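Local coordinates for protein putative HAD-hydrolase YfnB (Bacillus subtilis, PDB 3ED5) that is a putative hydrolase of the haloacid dehalogenase superfamily that probably acts as a 5'-nucleotidase, at residues L11-D16 and F156-K161; A58-K63 and S185-I190. One frame throughout, in Å; residues are numbered along the deposited sequence. Where two conformers were deposited one is given.

Contact 1 of 2, residues L11-D16 and F156-K161; sequences LFDVDD and FQKPMK. With FMT (formic acid), chain D; FMT (formic acid), chain C.
Asp13 and Lys158 meet as a salt bridge in the core of the HAD active site. Asp13 opens the DxDxT signature after strand 9-12 and is probably the nucleophile, as in relatives. Lys158 fits the motif III lysine of this superfamily. Lys158 NZ lies 2.8 Å from Asp13 OD1; as a hydrogen bond the pair is weak. Asp13 has two conformers, so the details of the bridge hold for one of them and are less certain. The tight part is this buried end. The lysine chain is extended at chi2 and chi4 but bent at chi3 (-78°), which brings NZ to the carboxylate. NZ also has a salt bridge to Asp189 and a hydrogen bond to the carbonyl of Val124, which help fix its place. Asp13 OD2 is held by Thr17. A formate, probably from the crystallisation liquor, sits beside the pair, but its O2 is less surely placed. The looser, more open side begins at Gln157. Gln157 NE2 donates to O1 of a second formate at 3.2 Å, with an N-H...O angle of 157°, and probably also to the carbonyl of Glu60. With an alanine here, the Glu60 carbonyl would probably be left without this partner and the tie between cap and core loop weakened. The loop turns at a cis peptide between Lys158 and Pro159. Across that turn, Met160 N bonds to Gln157 O at 2.8 Å.

Contact 2 of 2, residues A58-K63 and S185-I190; sequences AFEEGK and SLTADI
Glu60 of cap helix 42-60 reaches over to Thr187 and Ala188 in the first turn of core helix 186-195. Its side chain leaves the backbone with CG anti to the carbonyl carbon (chi1 -71°) and stays extended beyond CG. This carries the carboxylate across to the other helix. Thr187 OG1 donates to Glu60 OE1 at 2.7 Å, on the syn lone pair of that oxygen. The two side chains cross at about a right angle. OE1 is also gripped from its own helix by Arg57, through a salt bridge. The other oxygen, Glu60 OE2, lies 3.7 Å from Ala188 CB, a van der Waals contact with the methyl. A water donates to OE2 and bonds to Ser185 OG at 2.7 Å, so it bridges the two segments. Ser185 follows Asp184 and precedes Asp189, the two acids that fit motif IV of the HAD core, just after strand 179-183. Ser185 is the N-cap of the helix, and its OG accepts from Ala188 N at 2.8 Å. Ser185 N in turn donates to Asp189 OD2 at 3.1 Å, on the anti side of the carboxylate. The Glu60 carboxylate lies beside the first turn, near its N-terminal end, where the helix dipole may help it slightly. On the cap side, helix 42-60 closes in a Schellman motif at Gly62, whose phi is positive. Lys63 N bonds to Ala58 O at 2.8 Å, and Gly62 N bonds to Phe59 O at 3.0 Å.

From the N terminus the chain passes 11-16 at the end of strand 9-12, then enters the helical cap, where 58-63 ends helix 42-60. It returns to the core sheet and reaches 156-161 after strand 147-150. There contact 1 closes a loop of 139 residues. After helix 161-169 and strand 179-183 comes 185-190, where contact 2 closes one of 121 residues. The two loops cross, since their segments alternate. Contact 1 lies within the core; contact 2 ties cap to core. Their centres are 8 Å apart. The main junction is the salt bridge of Lys158 NZ with Asp189 OD1, and Gln157 probably adds its hydrogen bond to the cap at Glu60 O.

Contact 1 of 2, residues L11-D16 and F156-K161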
loop_
_atom_site.group_PDB
_atom_site.type_symbol
_atom_site.label_atom_id
_atom_site.label_comp_id
_atom_site.label_asym_id
_atom_site.label_seq_id
_atom_site.Cartn_x
_atom_site.Cartn_y
_atom_site.Cartn_z
ATOM N N LEU A 11 6.477 11.007 -0.539
ATOM C CA LEU A 11 5.998 9.864 -1.287
ATOM C C LEU A 11 5.150 9.002 -0.342
ATOM O O LEU A 11 5.644 8.530 0.682
ATOM C CB LEU A 11 7.169 9.024 -1.815
ATOM C CG LEU A 11 8.335 9.787 -2.505
ATOM C CD1 LEU A 11 9.381 8.773 -2.987
ATOM C CD2 LEU A 11 7.861 10.636 -3.688
ATOM N N PHE A 12 3.887 8.831 -0.696
ATOM C CA PHE A 12 2.986 8.082 0.178
ATOM C C PHE A 12 2.627 6.756 -0.466
ATOM O O PHE A 12 2.201 6.692 -1.611
ATOM C CB PHE A 12 1.668 8.859 0.384
ATOM C CG PHE A 12 1.727 9.906 1.446
ATOM C CD1 PHE A 12 1.429 9.617 2.776
ATOM C CD2 PHE A 12 2.064 11.225 1.104
ATOM C CE1 PHE A 12 1.513 10.629 3.773
ATOM C CE2 PHE A 12 2.116 12.241 2.083
ATOM C CZ PHE A 12 1.848 11.946 3.403
ATOM N N ASP A 13 2.762 5.700 0.322
ATOM C CA ASP A 13 2.099 4.435 0.042
ATOM C C ASP A 13 0.576 4.643 0.190
ATOM O O ASP A 13 0.126 5.591 0.837
ATOM C CB ASP A 13 2.628 3.388 1.033
ATOM C CG ASP A 13 1.892 2.062 0.936
ATOM O OD1 ASP A 13 2.023 1.352 -0.093
ATOM O OD2 ASP A 13 1.203 1.750 1.911
ATOM N N VAL A 14 -0.232 3.744 -0.397
ATOM C CA VAL A 14 -1.700 3.877 -0.341
ATOM C C VAL A 14 -2.270 3.007 0.785
ATOM O O VAL A 14 -2.867 3.497 1.764
ATOM C CB VAL A 14 -2.366 3.471 -1.702
ATOM C CG1 VAL A 14 -3.907 3.568 -1.622
ATOM C CG2 VAL A 14 -1.905 4.442 -2.838
ATOM N N ASP A 15 -2.105 1.707 0.612
ATOM C CA ASP A 15 -2.890 0.762 1.431
ATOM C C ASP A 15 -2.386 0.655 2.863
ATOM O O ASP A 15 -1.221 0.337 3.111
ATOM C CB ASP A 15 -2.951 -0.611 0.747
ATOM C CG ASP A 15 -3.766 -0.555 -0.518
ATOM O OD1 ASP A 15 -4.738 0.224 -0.533
ATOM O OD2 ASP A 15 -3.447 -1.281 -1.475
ATOM N N ASP A 16 -3.306 0.922 3.773
ATOM C CA ASP A 16 -3.062 0.965 5.219
ATOM C C ASP A 16 -2.052 2.041 5.575
ATOM O O ASP A 16 -1.467 2.003 6.649
ATOM C CB ASP A 16 -2.657 -0.409 5.762
ATOM C CG ASP A 16 -3.783 -1.406 5.619
ATOM O OD1 ASP A 16 -4.952 -1.003 5.835
ATOM O OD2 ASP A 16 -3.468 -2.564 5.308
ATOM N N PHE A 156 9.397 -3.379 -12.436
ATOM C CA PHE A 156 9.894 -3.743 -11.121
ATOM C C PHE A 156 8.790 -3.415 -10.098
ATOM O O PHE A 156 7.653 -3.105 -10.484
ATOM C CB PHE A 156 11.192 -2.950 -10.813
ATOM C CG PHE A 156 12.259 -3.103 -11.863
ATOM C CD1 PHE A 156 13.205 -4.112 -11.774
ATOM C CD2 PHE A 156 12.311 -2.220 -12.947
ATOM C CE1 PHE A 156 14.220 -4.243 -12.774
ATOM C CE2 PHE A 156 13.308 -2.330 -13.940
ATOM C CZ PHE A 156 14.252 -3.362 -13.857
ATOM N N GLN A 157 9.113 -3.468 -8.813
ATOM C CA GLN A 157 8.122 -3.211 -7.772
ATOM C C GLN A 157 8.877 -2.779 -6.533
ATOM O O GLN A 157 10.020 -3.147 -6.377
ATOM C CB GLN A 157 7.258 -4.481 -7.487
ATOM C CG GLN A 157 8.006 -5.722 -6.984
ATOM C CD GLN A 157 8.891 -6.404 -8.023
ATOM O OE1 GLN A 157 8.565 -6.457 -9.221
ATOM N NE2 GLN A 157 10.046 -6.940 -7.567
ATOM N N LYS A 158 8.238 -2.018 -5.650
ATOM C CA LYS A 158 8.811 -1.789 -4.313
ATOM C C LYS A 158 9.070 -3.163 -3.664
ATOM O O LYS A 158 8.216 -4.078 -3.781
ATOM C CB LYS A 158 7.878 -0.969 -3.405
ATOM C CG LYS A 158 7.329 0.354 -3.957
ATOM C CD LYS A 158 6.544 1.116 -2.822
ATOM C CE LYS A 158 5.216 0.525 -2.634
ATOM N NZ LYS A 158 4.379 1.304 -1.686
ATOM N N PRO A 159 10.224 -3.338 -2.989
ATOM C CA PRO A 159 11.231 -2.320 -2.613
ATOM C C PRO A 159 12.407 -2.132 -3.591
ATOM O O PRO A 159 13.398 -1.441 -3.255
ATOM C CB PRO A 159 11.795 -2.887 -1.315
ATOM C CG PRO A 159 11.850 -4.356 -1.605
ATOM C CD PRO A 159 10.498 -4.615 -2.298
HETATM N N MSE A 160 12.332 -2.737 -4.769
HETATM C CA MSE A 160 13.469 -2.737 -5.719
HETATM C C MSE A 160 13.973 -1.334 -6.024
HETATM O O MSE A 160 13.188 -0.441 -6.339
HETATM C CB MSE A 160 13.108 -3.437 -7.030
HETATM C CG MSE A 160 12.731 -4.922 -6.859
HETATM SE SE MSE A 160 14.099 -6.021 -5.938
HETATM C CE MSE A 160 13.460 -5.922 -4.127
ATOM N N LYS A 161 15.290 -1.163 -5.937
ATOM C CA LYS A 161 15.930 0.105 -6.296
ATOM C C LYS A 161 15.489 0.571 -7.692
ATOM O O LYS A 161 15.245 1.765 -7.900
ATOM C CB LYS A 161 17.459 -0.014 -6.124
ATOM C CG LYS A 161 18.148 -1.091 -6.985
ATOM C CD LYS A 161 19.642 -1.262 -6.643
ATOM C CE LYS A 161 20.361 -2.222 -7.613
ATOM N NZ LYS A 161 21.836 -2.224 -7.342
HETATM C C FMT D . 11.701 -7.750 -11.159
HETATM O O1 FMT D . 11.340 -8.382 -10.124
HETATM O O2 FMT D . 10.949 -7.346 -12.082
HETATM C C FMT C . 3.000 -1.687 -1.515
HETATM O O1 FMT C . 2.325 -2.702 -1.532
HETATM O O2 FMT C . 2.776 -0.815 -2.353
#

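Contact 2 of 2, residues A58-K63 and S185-I190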
loop_
_atom_site.group_PDB
_atom_site.type_symbol
_atom_site.label_atom_id
_atom_site.label_comp_id
_atom_site.label_asym_id
_atom_site.label_seq_id
_atom_site.Cartn_x
_atom_site.Cartn_y
_atom_site.Cartn_z
ATOM N N ALA A 58 6.668 -12.794 -2.100
ATOM C CA ALA A 58 7.387 -13.428 -3.231
ATOM C C ALA A 58 7.437 -12.454 -4.419
ATOM O O ALA A 58 8.502 -12.274 -5.054
ATOM C CB ALA A 58 6.753 -14.773 -3.623
ATOM N N PHE A 59 6.330 -11.759 -4.662
ATOM C CA PHE A 59 6.316 -10.703 -5.709
ATOM C C PHE A 59 7.288 -9.549 -5.406
ATOM O O PHE A 59 8.065 -9.153 -6.288
ATOM C CB PHE A 59 4.888 -10.230 -5.921
ATOM C CG PHE A 59 4.755 -8.843 -6.511
ATOM C CD1 PHE A 59 5.104 -8.577 -7.841
ATOM C CD2 PHE A 59 4.213 -7.830 -5.737
ATOM C CE1 PHE A 59 4.919 -7.293 -8.380
ATOM C CE2 PHE A 59 4.019 -6.528 -6.263
ATOM C CZ PHE A 59 4.385 -6.278 -7.592
ATOM N N GLU A 60 7.266 -9.027 -4.178
ATOM C CA GLU A 60 8.243 -7.975 -3.791
ATOM C C GLU A 60 9.678 -8.427 -4.021
ATOM O O GLU A 60 10.538 -7.624 -4.470
ATOM C CB GLU A 60 8.074 -7.558 -2.327
ATOM C CG GLU A 60 6.794 -6.765 -2.080
ATOM C CD GLU A 60 6.499 -6.530 -0.596
ATOM O OE1 GLU A 60 7.355 -6.838 0.276
ATOM O OE2 GLU A 60 5.397 -6.025 -0.312
ATOM N N GLU A 61 9.944 -9.706 -3.755
ATOM C CA GLU A 61 11.290 -10.264 -3.856
ATOM C C GLU A 61 11.701 -10.599 -5.286
ATOM O O GLU A 61 12.837 -11.036 -5.523
ATOM C CB GLU A 61 11.394 -11.551 -3.014
ATOM C CG GLU A 61 11.325 -11.337 -1.520
ATOM C CD GLU A 61 10.831 -12.616 -0.780
ATOM O OE1 GLU A 61 10.843 -13.737 -1.361
ATOM O OE2 GLU A 61 10.426 -12.498 0.396
ATOM N N GLY A 62 10.766 -10.467 -6.226
ATOM C CA GLY A 62 11.051 -10.776 -7.627
ATOM C C GLY A 62 10.919 -12.243 -8.008
ATOM O O GLY A 62 11.439 -12.691 -9.036
ATOM N N LYS A 63 10.184 -12.982 -7.177
ATOM C CA LYS A 63 10.076 -14.433 -7.320
ATOM C C LYS A 63 8.742 -14.864 -7.904
ATOM O O LYS A 63 8.489 -16.080 -8.099
ATOM C CB LYS A 63 10.302 -15.088 -5.940
ATOM C CG LYS A 63 11.752 -14.926 -5.464
ATOM C CD LYS A 63 11.935 -15.506 -4.062
ATOM C CE LYS A 63 13.392 -15.485 -3.650
ATOM N NZ LYS A 63 13.619 -16.476 -2.539
ATOM N N SER A 185 4.455 -0.642 5.211
ATOM C CA SER A 185 5.177 -1.898 4.947
ATOM C C SER A 185 6.677 -1.778 5.198
ATOM O O SER A 185 7.376 -1.008 4.529
ATOM C CB SER A 185 4.928 -2.382 3.512
ATOM O OG SER A 185 5.829 -3.457 3.205
ATOM N N LEU A 186 7.191 -2.548 6.159
ATOM C CA LEU A 186 8.643 -2.589 6.387
ATOM C C LEU A 186 9.394 -3.046 5.145
ATOM O O LEU A 186 10.482 -2.539 4.847
ATOM C CB LEU A 186 8.975 -3.562 7.521
ATOM C CG LEU A 186 8.570 -3.097 8.911
ATOM C CD1 LEU A 186 8.917 -4.254 9.881
ATOM C CD2 LEU A 186 9.372 -1.874 9.268
ATOM N N THR A 187 8.784 -3.998 4.431
ATOM C CA THR A 187 9.447 -4.637 3.312
ATOM C C THR A 187 9.358 -3.874 1.999
ATOM O O THR A 187 10.319 -3.926 1.225
ATOM C CB THR A 187 8.984 -6.097 3.101
ATOM O OG1 THR A 187 7.570 -6.131 2.866
ATOM C CG2 THR A 187 9.300 -6.968 4.336
ATOM N N ALA A 188 8.247 -3.193 1.732
ATOM C CA ALA A 188 8.088 -2.475 0.474
ATOM C C ALA A 188 8.504 -1.039 0.659
ATOM O O ALA A 188 9.242 -0.489 -0.190
ATOM C CB ALA A 188 6.652 -2.504 -0.016
ATOM N N ASP A 189 8.018 -0.414 1.742
ATOM C CA ASP A 189 8.189 1.063 1.887
ATOM C C ASP A 189 9.454 1.433 2.623
ATOM O O ASP A 189 10.237 2.278 2.156
ATOM C CB ASP A 189 6.980 1.685 2.602
ATOM C CG ASP A 189 5.684 1.447 1.862
ATOM O OD1 ASP A 189 5.648 1.699 0.639
ATOM O OD2 ASP A 189 4.724 0.975 2.525
ATOM N N ILE A 190 9.692 0.809 3.771
ATOM C CA ILE A 190 10.829 1.219 4.577
ATOM C C ILE A 190 12.133 0.683 3.995
ATOM O O ILE A 190 13.050 1.448 3.736
ATOM C CB ILE A 190 10.652 0.857 6.062
ATOM C CG1 ILE A 190 9.280 1.346 6.592
ATOM C CG2 ILE A 190 11.812 1.399 6.872
ATOM C CD1 ILE A 190 8.985 2.886 6.386
HETATM O O HOH W 1 4.361 -5.291 1.899
#